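Local coordinates for paenibacillus xanthan lyase (Paenibacillus, PDB 6F2P), which is a xanthan lyase that removes the terminal mannose of xanthan side chains, probably by beta-elimination, at residues D46-D51 with R75-M80; D79-Y84 with A99-G104. One frame throughout, in Å; residues are numbered along the deposited sequence.

Interaction 1: residues D46-D51 with R75-M80; sequences DSMLKD and RHLYDM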
loop_
_atom_site.group_PDB
_atom_site.type_symbol
_atom_site.label_atom_id
_atom_site.label_comp_id
_atom_site.label_asym_id
_atom_site.label_seq_id
_atom_site.Cartn_x
_atom_site.Cartn_y
_atom_site.Cartn_z
ATOM N N ASP A 46 2.389 -24.887 47.204
ATOM C CA ASP A 46 1.548 -24.698 48.364
ATOM C C ASP A 46 0.094 -25.001 48.053
ATOM O O ASP A 46 -0.588 -25.625 48.854
ATOM C CB ASP A 46 1.698 -23.271 48.899
ATOM C CG ASP A 46 3.016 -23.059 49.624
ATOM O OD1 ASP A 46 3.695 -24.071 49.931
ATOM O OD2 ASP A 46 3.370 -21.891 49.891
ATOM N N SER A 47 -0.385 -24.567 46.893
ATOM C CA SER A 47 -1.791 -24.760 46.547
ATOM C C SER A 47 -2.058 -26.115 45.915
ATOM O O SER A 47 -3.196 -26.439 45.607
ATOM C CB SER A 47 -2.274 -23.663 45.607
ATOM O OG SER A 47 -1.438 -23.574 44.465
ATOM N N MET A 48 -1.016 -26.909 45.718
ATOM C CA MET A 48 -1.182 -28.170 45.012
ATOM C C MET A 48 -1.979 -29.204 45.818
ATOM O O MET A 48 -1.804 -29.348 47.027
ATOM C CB MET A 48 0.177 -28.748 44.600
ATOM C CG MET A 48 0.066 -29.986 43.713
ATOM S SD MET A 48 1.650 -30.659 43.181
ATOM C CE MET A 48 1.112 -31.926 42.041
ATOM N N LEU A 49 -2.862 -29.916 45.132
ATOM C CA LEU A 49 -3.505 -31.088 45.695
ATOM C C LEU A 49 -2.574 -32.292 45.559
ATOM O O LEU A 49 -2.195 -32.669 44.450
ATOM C CB LEU A 49 -4.848 -31.313 45.003
ATOM C CG LEU A 49 -5.717 -30.089 45.308
ATOM C CD1 LEU A 49 -6.855 -29.937 44.352
ATOM C CD2 LEU A 49 -6.243 -30.192 46.731
ATOM N N LYS A 50 -2.198 -32.887 46.691
ATOM C CA LYS A 50 -1.102 -33.849 46.712
ATOM C C LYS A 50 -1.460 -35.305 46.994
ATOM O O LYS A 50 -0.597 -36.173 46.900
ATOM C CB LYS A 50 -0.031 -33.399 47.703
ATOM C CG LYS A 50 0.464 -31.994 47.447
ATOM C CD LYS A 50 1.620 -31.652 48.362
ATOM C CE LYS A 50 1.932 -30.163 48.284
ATOM N NZ LYS A 50 0.694 -29.343 48.399
ATOM N N ASP A 51 -2.713 -35.591 47.318
ATOM C CA ASP A 51 -3.044 -36.916 47.844
ATOM C C ASP A 51 -3.604 -37.900 46.808
ATOM O O ASP A 51 -4.225 -37.487 45.836
ATOM C CB ASP A 51 -3.962 -36.752 49.052
ATOM C CG ASP A 51 -3.416 -35.750 50.041
ATOM O OD1 ASP A 51 -2.207 -35.843 50.373
ATOM O OD2 ASP A 51 -4.181 -34.852 50.450
ATOM N N ARG A 75 1.382 -25.911 33.169
ATOM C CA ARG A 75 2.143 -24.686 33.407
ATOM C C ARG A 75 2.540 -24.577 34.878
ATOM O O ARG A 75 3.680 -24.215 35.196
ATOM C CB ARG A 75 1.386 -23.442 32.932
ATOM C CG ARG A 75 1.189 -23.418 31.432
ATOM C CD ARG A 75 0.600 -22.124 30.895
ATOM N NE ARG A 75 0.732 -22.094 29.439
ATOM C CZ ARG A 75 0.313 -21.108 28.652
ATOM N NH1 ARG A 75 -0.282 -20.042 29.175
ATOM N NH2 ARG A 75 0.493 -21.190 27.334
ATOM N N HIS A 76 1.609 -24.905 35.772
ATOM C CA HIS A 76 1.907 -24.919 37.202
ATOM C C HIS A 76 3.059 -25.874 37.496
ATOM O O HIS A 76 4.031 -25.484 38.156
ATOM C CB HIS A 76 0.676 -25.296 38.016
ATOM C CG HIS A 76 -0.402 -24.265 37.986
ATOM N ND1 HIS A 76 -0.212 -23.008 37.459
ATOM C CD2 HIS A 76 -1.687 -24.300 38.418
ATOM C CE1 HIS A 76 -1.337 -22.312 37.561
ATOM N NE2 HIS A 76 -2.241 -23.079 38.144
ATOM N N LEU A 77 2.950 -27.109 36.997
ATOM C CA LEU A 77 4.043 -28.085 37.082
ATOM C C LEU A 77 5.356 -27.561 36.491
ATOM O O LEU A 77 6.428 -27.747 37.072
ATOM C CB LEU A 77 3.654 -29.400 36.407
ATOM C CG LEU A 77 2.639 -30.247 37.172
ATOM C CD1 LEU A 77 2.134 -31.387 36.313
ATOM C CD2 LEU A 77 3.255 -30.777 38.465
ATOM N N TYR A 78 5.274 -26.888 35.349
ATOM C CA TYR A 78 6.468 -26.305 34.764
ATOM C C TYR A 78 7.150 -25.305 35.699
ATOM O O TYR A 78 8.378 -25.309 35.832
ATOM C CB TYR A 78 6.179 -25.632 33.424
ATOM C CG TYR A 78 7.397 -24.909 32.910
ATOM C CD1 TYR A 78 8.468 -25.613 32.369
ATOM C CD2 TYR A 78 7.504 -23.532 33.012
ATOM C CE1 TYR A 78 9.602 -24.956 31.922
ATOM C CE2 TYR A 78 8.641 -22.864 32.566
ATOM C CZ TYR A 78 9.684 -23.583 32.022
ATOM O OH TYR A 78 10.806 -22.926 31.570
ATOM N N ASP A 79 6.359 -24.438 36.325
ATOM C CA ASP A 79 6.920 -23.410 37.203
ATOM C C ASP A 79 7.708 -24.050 38.330
ATOM O O ASP A 79 8.788 -23.581 38.674
ATOM C CB ASP A 79 5.831 -22.499 37.780
ATOM C CG ASP A 79 5.255 -21.545 36.745
ATOM O OD1 ASP A 79 5.921 -21.311 35.713
ATOM O OD2 ASP A 79 4.141 -21.021 36.964
ATOM N N MET A 80 7.163 -25.131 38.887
ATOM C CA MET A 80 7.805 -25.861 39.978
ATOM C C MET A 80 9.097 -26.509 39.489
ATOM O O MET A 80 10.154 -26.381 40.119
ATOM C CB MET A 80 6.848 -26.916 40.551
ATOM C CG MET A 80 5.597 -26.323 41.177
ATOM S SD MET A 80 4.261 -27.519 41.451
ATOM C CE MET A 80 5.005 -28.602 42.669
#
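Met48 runs fully extended, with CG opposite the backbone N (chi1 -173°) and the chain straight to its methyl, so that its thioether reaches from the loop to helix 68-85. Met80 answers from the helix with a bent chain: the turn at its last torsion (chi3 65°) swings CE round to the other sulfur, Met48 SD to Met80 CE, 4.0 Å. The two thioethers lie askew to one another, the methyl of Met80 on the sulfur of Met48. Beyond the sulfur, Met48 CE comes to 4.3 Å from Leu77 CD2, one turn back on the same helix. The contact is small, 94 Å² in all, and wholly apolar; the backbones stay well apart, with the CA atoms of Met48 and His76 9.0 Å from each other. The loop has its own brace on the far side of Met48, where Lys50 folds back and NZ donates to Met48 O at 2.8 Å, approaching 32° out of the carbonyl plane. The same ammonium group also bonds to Trp45 O, which ties the loop to the end of helix 28-46. Trp58, from the loop that leads on to helix 68-85, packs on both methionines. Leu77 continues onto Ile137 of helix 123-141 and Leu105 of helix 95-111, while Met80 touches Trp45 of helix 28-46, placing the contact where the loop meets these helices.

Interaction 2: residues D79-Y84 with A99-G104; sequences DMALAY and ADIISG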
loop_
_atom_site.group_PDB
_atom_site.type_symbol
_atom_site.label_atom_id
_atom_site.label_comp_id
_atom_site.label_asym_id
_atom_site.label_seq_id
_atom_site.Cartn_x
_atom_site.Cartn_y
_atom_site.Cartn_z
ATOM N N ASP A 79 6.359 -24.438 36.325
ATOM C CA ASP A 79 6.920 -23.410 37.203
ATOM C C ASP A 79 7.708 -24.050 38.330
ATOM O O ASP A 79 8.788 -23.581 38.674
ATOM C CB ASP A 79 5.831 -22.499 37.780
ATOM C CG ASP A 79 5.255 -21.545 36.745
ATOM O OD1 ASP A 79 5.921 -21.311 35.713
ATOM O OD2 ASP A 79 4.141 -21.021 36.964
ATOM N N MET A 80 7.163 -25.131 38.887
ATOM C CA MET A 80 7.805 -25.861 39.978
ATOM C C MET A 80 9.097 -26.509 39.489
ATOM O O MET A 80 10.154 -26.381 40.119
ATOM C CB MET A 80 6.848 -26.916 40.551
ATOM C CG MET A 80 5.597 -26.323 41.177
ATOM S SD MET A 80 4.261 -27.519 41.451
ATOM C CE MET A 80 5.005 -28.602 42.669
ATOM N N ALA A 81 8.998 -27.200 38.359
ATOM C CA ALA A 81 10.159 -27.793 37.704
ATOM C C ALA A 81 11.252 -26.751 37.436
ATOM O O ALA A 81 12.442 -27.040 37.564
ATOM C CB ALA A 81 9.734 -28.488 36.411
ATOM N N LEU A 82 10.841 -25.536 37.085
ATOM C CA LEU A 82 11.783 -24.470 36.799
ATOM C C LEU A 82 12.609 -24.122 38.032
ATOM O O LEU A 82 13.839 -24.079 37.969
ATOM C CB LEU A 82 11.064 -23.223 36.274
ATOM C CG LEU A 82 11.953 -22.064 35.789
ATOM C CD1 LEU A 82 12.914 -22.498 34.685
ATOM C CD2 LEU A 82 11.125 -20.884 35.310
ATOM N N ALA A 83 11.943 -23.866 39.151
ATOM C CA ALA A 83 12.661 -23.552 40.384
ATOM C C ALA A 83 13.512 -24.745 40.798
ATOM O O ALA A 83 14.637 -24.584 41.268
ATOM C CB ALA A 83 11.704 -23.164 41.498
ATOM N N TYR A 84 12.961 -25.939 40.613
ATOM C CA TYR A 84 13.679 -27.154 40.949
ATOM C C TYR A 84 15.051 -27.207 40.287
ATOM O O TYR A 84 16.011 -27.700 40.886
ATOM C CB TYR A 84 12.876 -28.393 40.562
ATOM C CG TYR A 84 13.646 -29.661 40.814
ATOM C CD1 TYR A 84 13.849 -30.119 42.109
ATOM C CD2 TYR A 84 14.191 -30.390 39.763
ATOM C CE1 TYR A 84 14.564 -31.279 42.354
ATOM C CE2 TYR A 84 14.909 -31.550 39.999
ATOM C CZ TYR A 84 15.092 -31.987 41.300
ATOM O OH TYR A 84 15.800 -33.134 41.550
ATOM N N ALA A 99 9.612 -34.971 43.975
ATOM C CA ALA A 99 8.632 -36.042 44.119
ATOM C C ALA A 99 7.232 -35.568 43.764
ATOM O O ALA A 99 6.474 -36.289 43.118
ATOM C CB ALA A 99 8.665 -36.615 45.530
ATOM N N ASP A 100 6.890 -34.354 44.184
ATOM C CA ASP A 100 5.555 -33.826 43.929
ATOM C C ASP A 100 5.347 -33.501 42.454
ATOM O O ASP A 100 4.264 -33.733 41.901
ATOM C CB ASP A 100 5.263 -32.618 44.818
ATOM C CG ASP A 100 4.840 -33.024 46.225
ATOM O OD1 ASP A 100 4.324 -34.151 46.377
ATOM O OD2 ASP A 100 5.027 -32.224 47.170
ATOM N N ILE A 101 6.397 -32.990 41.817
ATOM C CA ILE A 101 6.362 -32.751 40.389
ATOM C C ILE A 101 6.113 -34.051 39.643
ATOM O O ILE A 101 5.195 -34.144 38.823
ATOM C CB ILE A 101 7.663 -32.131 39.894
ATOM C CG1 ILE A 101 7.825 -30.733 40.482
ATOM C CG2 ILE A 101 7.654 -32.044 38.390
ATOM C CD1 ILE A 101 9.176 -30.147 40.256
ATOM N N ILE A 102 6.909 -35.067 39.952
ATOM C CA ILE A 102 6.857 -36.316 39.197
ATOM C C ILE A 102 5.547 -37.068 39.402
ATOM O O ILE A 102 4.981 -37.627 38.448
ATOM C CB ILE A 102 8.051 -37.218 39.518
ATOM C CG1 ILE A 102 9.349 -36.499 39.136
ATOM C CG2 ILE A 102 7.913 -38.551 38.801
ATOM C CD1 ILE A 102 10.568 -37.378 39.118
ATOM N N SER A 103 5.061 -37.066 40.642
ATOM C CA SER A 103 3.780 -37.685 40.963
ATOM C C SER A 103 2.669 -36.979 40.191
ATOM O O SER A 103 1.756 -37.622 39.665
ATOM C CB SER A 103 3.513 -37.608 42.458
ATOM O OG SER A 103 2.164 -37.944 42.749
ATOM N N GLY A 104 2.760 -35.652 40.125
ATOM C CA GLY A 104 1.852 -34.869 39.311
ATOM C C GLY A 104 1.844 -35.343 37.867
ATOM O O GLY A 104 0.779 -35.551 37.283
#
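Two consecutive helices of the N-terminal alpha-helical domain, 68-85 and 95-111, pack here in roughly antiparallel fashion, and between segments 79-84 and 99-104 every close contact is made by Ile101. The axes of their short segments approach to 10.0 Å with 145° between their directions, and the CA atoms of Ala81 and Ile101 are 6.8 Å apart. Ile101 points at the facing helix with CG1 opposite its own carbonyl carbon (chi1 -66°) and the arm extended beyond, which delivers the CD1 methyl to the backbone between Met80 and Ala81. There CD1 lies over the backbone, 3.5 Å from Ala81 N, at a place where alanine offers only a methyl. Ala81 CB flanks CD1 at 4.2 Å, and Tyr84 CB, one turn on, reaches it at 4.1 Å. Further back along the arm, CG1 rests on Met80 CB at 3.9 Å, the two chains lying side by side and heading opposite ways. With an alanine here the arm is gone, which is likely to leave a gap beside Met80, Ala81 and Tyr84. At the border of the contact, Asp100 OD2 accepts a bond from Trp45 NE1, joining helix 95-111 to helix 28-46. Ala81, at the middle, also touches Leu140 and Met141 of helix 123-141. Antiparallel helices packed side by side in this way are consistent with the incomplete alpha/alpha toroid that forms the N-terminal domain of family 8 polysaccharide lyases.

In the fold
Met80 is common to both contacts and carries the apolar packing from one to the other: its CE meets Met48 SD and also faces Ile101 CG1, while its CB packs on Ile101. The two centres are about 7 Å apart, and the contacts also touch directly. Side-chain methyls of interaction 1 pack against the backbone of helix 95-111, Met48 CE lying 3.6 Å from Asp100 O and Leu77 CD2 3.9 Å from Ile101 O. At the border, Lys50 CD packs 3.7 Å from Asp100 OD2. Both centres lie about 50 Å from the centre of the chain, toward one end of the elongated molecule, and none of the calcium-binding residues takes part.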